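Non-structural maintenance of chromosomes element 1 homolog (Xenopus laevis, PDB 7DG2) probably acts as a RING-type E3 ubiquitin ligase together with its MAGE partner, as a subunit of the SMC5-SMC6 complex that serves DNA repair. Local coordinates at residues R55-G67 against L74-D86. Residues are numbered along the deposited sequence; the frame is centred on the assembly and turned at random.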
loop_
_atom_site.group_PDB
_atom_site.type_symbol
_atom_site.label_atom_id
_atom_site.label_comp_id
_atom_site.label_asym_id
_atom_site.label_seq_id
_atom_site.Cartn_x
_atom_site.Cartn_y
_atom_site.Cartn_z
ATOM N N ARG A 55 4.814 5.038 20.377
ATOM C CA ARG A 55 5.048 4.190 21.536
ATOM C C ARG A 55 4.540 2.780 21.282
ATOM O O ARG A 55 5.219 1.797 21.602
ATOM C CB ARG A 55 4.368 4.797 22.765
ATOM C CG ARG A 55 4.401 3.911 24.009
ATOM C CD ARG A 55 4.222 4.722 25.304
ATOM N NE ARG A 55 3.336 5.870 25.126
ATOM C CZ ARG A 55 3.755 7.124 24.953
ATOM N NH1 ARG A 55 2.874 8.106 24.785
ATOM N NH2 ARG A 55 5.057 7.392 24.941
ATOM N N HIS A 56 3.353 2.661 20.687
ATOM C CA HIS A 56 2.793 1.346 20.389
ATOM C C HIS A 56 3.453 0.697 19.171
ATOM O O HIS A 56 3.477 -0.538 19.075
ATOM C CB HIS A 56 1.280 1.463 20.172
ATOM C CG HIS A 56 0.511 1.789 21.420
ATOM N ND1 HIS A 56 -0.186 0.837 22.137
ATOM C CD2 HIS A 56 0.317 2.964 22.070
ATOM C CE1 HIS A 56 -0.774 1.411 23.174
ATOM N NE2 HIS A 56 -0.485 2.700 23.157
ATOM N N LEU A 57 3.976 1.495 18.232
ATOM C CA LEU A 57 4.614 0.918 17.049
ATOM C C LEU A 57 6.040 0.450 17.325
ATOM O O LEU A 57 6.545 -0.414 16.593
ATOM C CB LEU A 57 4.620 1.920 15.886
ATOM C CG LEU A 57 3.264 2.281 15.262
ATOM C CD1 LEU A 57 3.422 3.492 14.356
ATOM C CD2 LEU A 57 2.647 1.084 14.504
ATOM N N GLN A 58 6.680 0.967 18.377
ATOM C CA GLN A 58 8.103 0.688 18.593
ATOM C C GLN A 58 8.430 -0.802 18.685
ATOM O O GLN A 58 9.392 -1.232 18.029
ATOM C CB GLN A 58 8.598 1.460 19.826
ATOM C CG GLN A 58 9.970 1.005 20.324
ATOM C CD GLN A 58 9.861 -0.126 21.346
ATOM O OE1 GLN A 58 9.169 0.004 22.361
ATOM N NE2 GLN A 58 10.525 -1.240 21.073
ATOM N N PRO A 59 7.702 -1.641 19.432
ATOM C CA PRO A 59 8.070 -3.069 19.456
ATOM C C PRO A 59 7.754 -3.806 18.168
ATOM O O PRO A 59 8.131 -4.980 18.045
ATOM C CB PRO A 59 7.258 -3.628 20.632
ATOM C CG PRO A 59 6.126 -2.708 20.785
ATOM C CD PRO A 59 6.624 -1.352 20.404
ATOM N N LEU A 60 7.064 -3.173 17.217
ATOM C CA LEU A 60 6.845 -3.755 15.905
ATOM C C LEU A 60 7.910 -3.326 14.905
ATOM O O LEU A 60 7.797 -3.655 13.719
ATOM C CB LEU A 60 5.452 -3.374 15.382
ATOM C CG LEU A 60 4.288 -3.597 16.354
ATOM C CD1 LEU A 60 2.949 -3.220 15.717
ATOM C CD2 LEU A 60 4.265 -5.051 16.822
ATOM N N PHE A 61 8.934 -2.603 15.369
ATOM C CA PHE A 61 9.997 -2.057 14.524
ATOM C C PHE A 61 9.429 -1.205 13.396
ATOM O O PHE A 61 9.865 -1.281 12.246
ATOM C CB PHE A 61 10.882 -3.175 13.978
ATOM C CG PHE A 61 11.530 -3.980 15.063
ATOM C CD1 PHE A 61 12.557 -3.439 15.818
ATOM C CD2 PHE A 61 11.101 -5.261 15.342
ATOM C CE1 PHE A 61 13.154 -4.174 16.831
ATOM C CE2 PHE A 61 11.699 -6.004 16.354
ATOM C CZ PHE A 61 12.718 -5.462 17.094
ATOM N N MET A 62 8.430 -0.397 13.741
ATOM C CA MET A 62 7.815 0.580 12.861
ATOM C C MET A 62 7.826 1.924 13.584
ATOM O O MET A 62 7.754 1.976 14.814
ATOM C CB MET A 62 6.365 0.174 12.513
ATOM C CG MET A 62 6.260 -1.217 11.879
ATOM S SD MET A 62 4.538 -1.772 11.828
ATOM C CE MET A 62 3.832 -0.437 10.907
ATOM N N THR A 63 7.950 3.013 12.826
ATOM C CA THR A 63 7.830 4.318 13.466
ATOM C C THR A 63 7.345 5.340 12.451
ATOM O O THR A 63 7.503 5.167 11.239
ATOM C CB THR A 63 9.163 4.757 14.107
ATOM O OG1 THR A 63 8.909 5.801 15.059
ATOM C CG2 THR A 63 10.134 5.268 13.069
ATOM N N ILE A 64 6.715 6.393 12.955
ATOM C CA ILE A 64 6.328 7.531 12.132
ATOM C C ILE A 64 7.421 8.574 12.304
ATOM O O ILE A 64 7.522 9.209 13.361
ATOM C CB ILE A 64 4.952 8.083 12.527
ATOM C CG1 ILE A 64 3.873 7.018 12.322
ATOM C CG2 ILE A 64 4.644 9.338 11.700
ATOM C CD1 ILE A 64 2.516 7.361 12.988
ATOM N N GLU A 65 8.266 8.716 11.283
ATOM C CA GLU A 65 9.397 9.631 11.296
ATOM C C GLU A 65 9.019 10.959 10.658
ATOM O O GLU A 65 8.098 11.037 9.849
ATOM C CB GLU A 65 10.582 9.021 10.541
ATOM C CG GLU A 65 11.544 8.256 11.414
ATOM C CD GLU A 65 12.473 9.176 12.196
ATOM O OE1 GLU A 65 12.154 10.376 12.343
ATOM O OE2 GLU A 65 13.531 8.704 12.653
ATOM N N LYS A 66 9.750 12.014 11.030
ATOM C CA LYS A 66 9.648 13.320 10.388
ATOM C C LYS A 66 10.952 13.648 9.673
ATOM O O LYS A 66 12.039 13.337 10.173
ATOM C CB LYS A 66 9.367 14.438 11.397
ATOM C CG LYS A 66 8.091 14.310 12.169
ATOM C CD LYS A 66 7.889 15.555 13.041
ATOM C CE LYS A 66 7.973 16.831 12.211
ATOM N NZ LYS A 66 7.874 18.068 13.043
ATOM N N GLY A 67 10.839 14.280 8.511
ATOM C CA GLY A 67 12.006 14.706 7.764
ATOM C C GLY A 67 11.681 15.921 6.921
ATOM O O GLY A 67 10.540 16.384 6.885
ATOM N N LEU A 74 9.954 21.295 2.653
ATOM C CA LEU A 74 8.743 20.985 3.399
ATOM C C LEU A 74 8.986 19.844 4.387
ATOM O O LEU A 74 9.877 19.012 4.212
ATOM C CB LEU A 74 7.615 20.610 2.442
ATOM C CG LEU A 74 7.233 21.669 1.415
ATOM C CD1 LEU A 74 6.249 21.103 0.410
ATOM C CD2 LEU A 74 6.669 22.899 2.110
ATOM N N THR A 75 8.183 19.830 5.450
ATOM C CA THR A 75 8.217 18.740 6.420
ATOM C C THR A 75 7.357 17.580 5.930
ATOM O O THR A 75 6.265 17.782 5.395
ATOM C CB THR A 75 7.734 19.231 7.789
ATOM O OG1 THR A 75 8.700 20.142 8.337
ATOM C CG2 THR A 75 7.539 18.074 8.768
ATOM N N TYR A 76 7.877 16.362 6.079
ATOM C CA TYR A 76 7.164 15.139 5.714
ATOM C C TYR A 76 7.110 14.195 6.906
ATOM O O TYR A 76 8.036 14.145 7.720
ATOM C CB TYR A 76 7.849 14.416 4.532
ATOM C CG TYR A 76 7.684 15.159 3.229
ATOM C CD1 TYR A 76 8.578 16.160 2.860
ATOM C CD2 TYR A 76 6.620 14.884 2.385
ATOM C CE1 TYR A 76 8.415 16.855 1.680
ATOM C CE2 TYR A 76 6.449 15.575 1.202
ATOM C CZ TYR A 76 7.357 16.560 0.852
ATOM O OH TYR A 76 7.194 17.257 -0.328
ATOM N N TYR A 77 6.006 13.449 7.002
ATOM C CA TYR A 77 5.868 12.337 7.929
ATOM C C TYR A 77 5.831 11.046 7.125
ATOM O O TYR A 77 5.158 10.976 6.091
ATOM C CB TYR A 77 4.587 12.444 8.760
ATOM C CG TYR A 77 4.612 13.558 9.787
ATOM C CD1 TYR A 77 4.497 14.888 9.398
ATOM C CD2 TYR A 77 4.741 13.274 11.140
ATOM C CE1 TYR A 77 4.516 15.909 10.342
ATOM C CE2 TYR A 77 4.747 14.296 12.086
ATOM C CZ TYR A 77 4.649 15.603 11.675
ATOM O OH TYR A 77 4.662 16.615 12.624
ATOM N N ALA A 78 6.560 10.035 7.581
ATOM C CA ALA A 78 6.559 8.756 6.879
ATOM C C ALA A 78 6.508 7.601 7.867
ATOM O O ALA A 78 7.164 7.637 8.912
ATOM C CB ALA A 78 7.793 8.597 5.984
ATOM N N LEU A 79 5.741 6.566 7.517
ATOM C CA LEU A 79 5.715 5.317 8.268
ATOM C C LEU A 79 6.839 4.442 7.726
ATOM O O LEU A 79 6.797 4.027 6.562
ATOM C CB LEU A 79 4.360 4.622 8.119
ATOM C CG LEU A 79 4.256 3.283 8.861
ATOM C CD1 LEU A 79 4.388 3.490 10.386
ATOM C CD2 LEU A 79 2.923 2.608 8.527
ATOM N N VAL A 80 7.851 4.182 8.550
ATOM C CA VAL A 80 9.049 3.497 8.077
ATOM C C VAL A 80 9.279 2.223 8.882
ATOM O O VAL A 80 8.926 2.116 10.060
ATOM C CB VAL A 80 10.296 4.418 8.126
ATOM C CG1 VAL A 80 10.088 5.610 7.209
ATOM C CG2 VAL A 80 10.595 4.890 9.538
ATOM N N ASN A 81 9.864 1.241 8.210
ATOM C CA ASN A 81 10.324 0.032 8.857
ATOM C C ASN A 81 11.699 0.267 9.471
ATOM O O ASN A 81 12.500 1.054 8.963
ATOM C CB ASN A 81 10.380 -1.101 7.840
ATOM C CG ASN A 81 10.868 -2.379 8.445
ATOM O OD1 ASN A 81 10.437 -2.753 9.532
ATOM N ND2 ASN A 81 11.792 -3.050 7.764
ATOM N N ARG A 82 11.974 -0.420 10.576
ATOM C CA ARG A 82 13.195 -0.141 11.320
ATOM C C ARG A 82 14.003 -1.397 11.636
ATOM O O ARG A 82 14.909 -1.338 12.475
ATOM C CB ARG A 82 12.862 0.638 12.599
ATOM C CG ARG A 82 12.705 2.157 12.346
ATOM C CD ARG A 82 14.077 2.729 11.986
ATOM N NE ARG A 82 14.110 4.066 11.377
ATOM C CZ ARG A 82 14.177 4.296 10.061
ATOM N NH1 ARG A 82 14.171 3.281 9.193
ATOM N NH2 ARG A 82 14.256 5.550 9.609
ATOM N N VAL A 83 13.733 -2.525 10.977
ATOM C CA VAL A 83 14.477 -3.750 11.260
ATOM C C VAL A 83 14.723 -4.534 9.978
ATOM O O VAL A 83 13.935 -4.494 9.027
ATOM C CB VAL A 83 13.754 -4.629 12.313
ATOM C CG1 VAL A 83 12.518 -5.277 11.711
ATOM C CG2 VAL A 83 14.700 -5.675 12.888
ATOM N N GLU A 84 15.841 -5.254 9.948
ATOM C CA GLU A 84 16.158 -6.153 8.847
ATOM C C GLU A 84 16.204 -7.559 9.431
ATOM O O GLU A 84 17.112 -7.874 10.203
ATOM C CB GLU A 84 17.487 -5.756 8.187
ATOM C CG GLU A 84 17.569 -4.248 7.854
ATOM C CD GLU A 84 18.979 -3.742 7.516
ATOM O OE1 GLU A 84 19.476 -4.025 6.404
ATOM O OE2 GLU A 84 19.580 -3.045 8.365
ATOM N N ASN A 85 15.222 -8.397 9.100
ATOM C CA ASN A 85 15.196 -9.753 9.663
ATOM C C ASN A 85 14.585 -10.722 8.648
ATOM O O ASN A 85 14.325 -10.366 7.495
ATOM C CB ASN A 85 14.469 -9.755 11.018
ATOM C CG ASN A 85 12.991 -9.430 10.910
ATOM O OD1 ASN A 85 12.364 -9.622 9.870
ATOM N ND2 ASN A 85 12.415 -8.954 12.012
ATOM N N ASP A 86 14.369 -11.971 9.083
ATOM C CA ASP A 86 13.832 -12.994 8.189
ATOM C C ASP A 86 12.404 -12.683 7.764
ATOM O O ASP A 86 11.981 -13.076 6.669
ATOM C CB ASP A 86 13.861 -14.368 8.869
ATOM C CG ASP A 86 15.247 -14.978 8.923
ATOM O OD1 ASP A 86 16.201 -14.383 8.378
ATOM O OD2 ASP A 86 15.374 -16.070 9.519
HETATM O O HOH W 1 8.380 -3.883 10.936
HETATM O O HOH W 2 13.750 5.929 13.531
#
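Thr63 and Val80, Glu65 and Ala78, and Gly67 and Tyr76 form the hydrogen-bonded pairs of an antiparallel beta hairpin, whose strands 62-67 and 75-81 run at 155° to each other. The bond from Val80 N to Thr63 O is nearly straight at 2.9 Å, whereas at the hairpin's open end Arg82 N reaches Phe61 O from above the carbonyl plane. The buried side of the hairpin is the face of Met62, Ile64, Tyr77 and Leu79. There Leu79, its CG anti to the backbone N (chi1 179°), leans across the strands until CD1 lies 4.0 Å from Met62 CE and 4.1 Å from Ile64 CG1, while Ile64 CG2 meets the edge of the Tyr77 ring. Toward solvent the same face ends in Lys66, whose aliphatic chain lies over the Tyr77 ring, with CG in a CH-pi contact 3.8 Å from the centroid. The other face is more polar and partly exposed, though Thr63 CG2 and Val80 CG2 pack side by side at 3.6 Å; Val80 CG2 also sits over the guanidinium of Arg82, and a water links Arg82 NE to Glu65 OE2. Beyond the strands, Val83 CG2 lies over one face of the Phe61 ring in a CH-pi contact, 4.2 Å from the centroid. Helix 6-18 covers the apolar face through Leu12 and Leu15, helix 163-176 packs on the opposite face and binds Arg82 through Met167 O, and strand 20-22 pairs antiparallel with the far edge of strand 75-81.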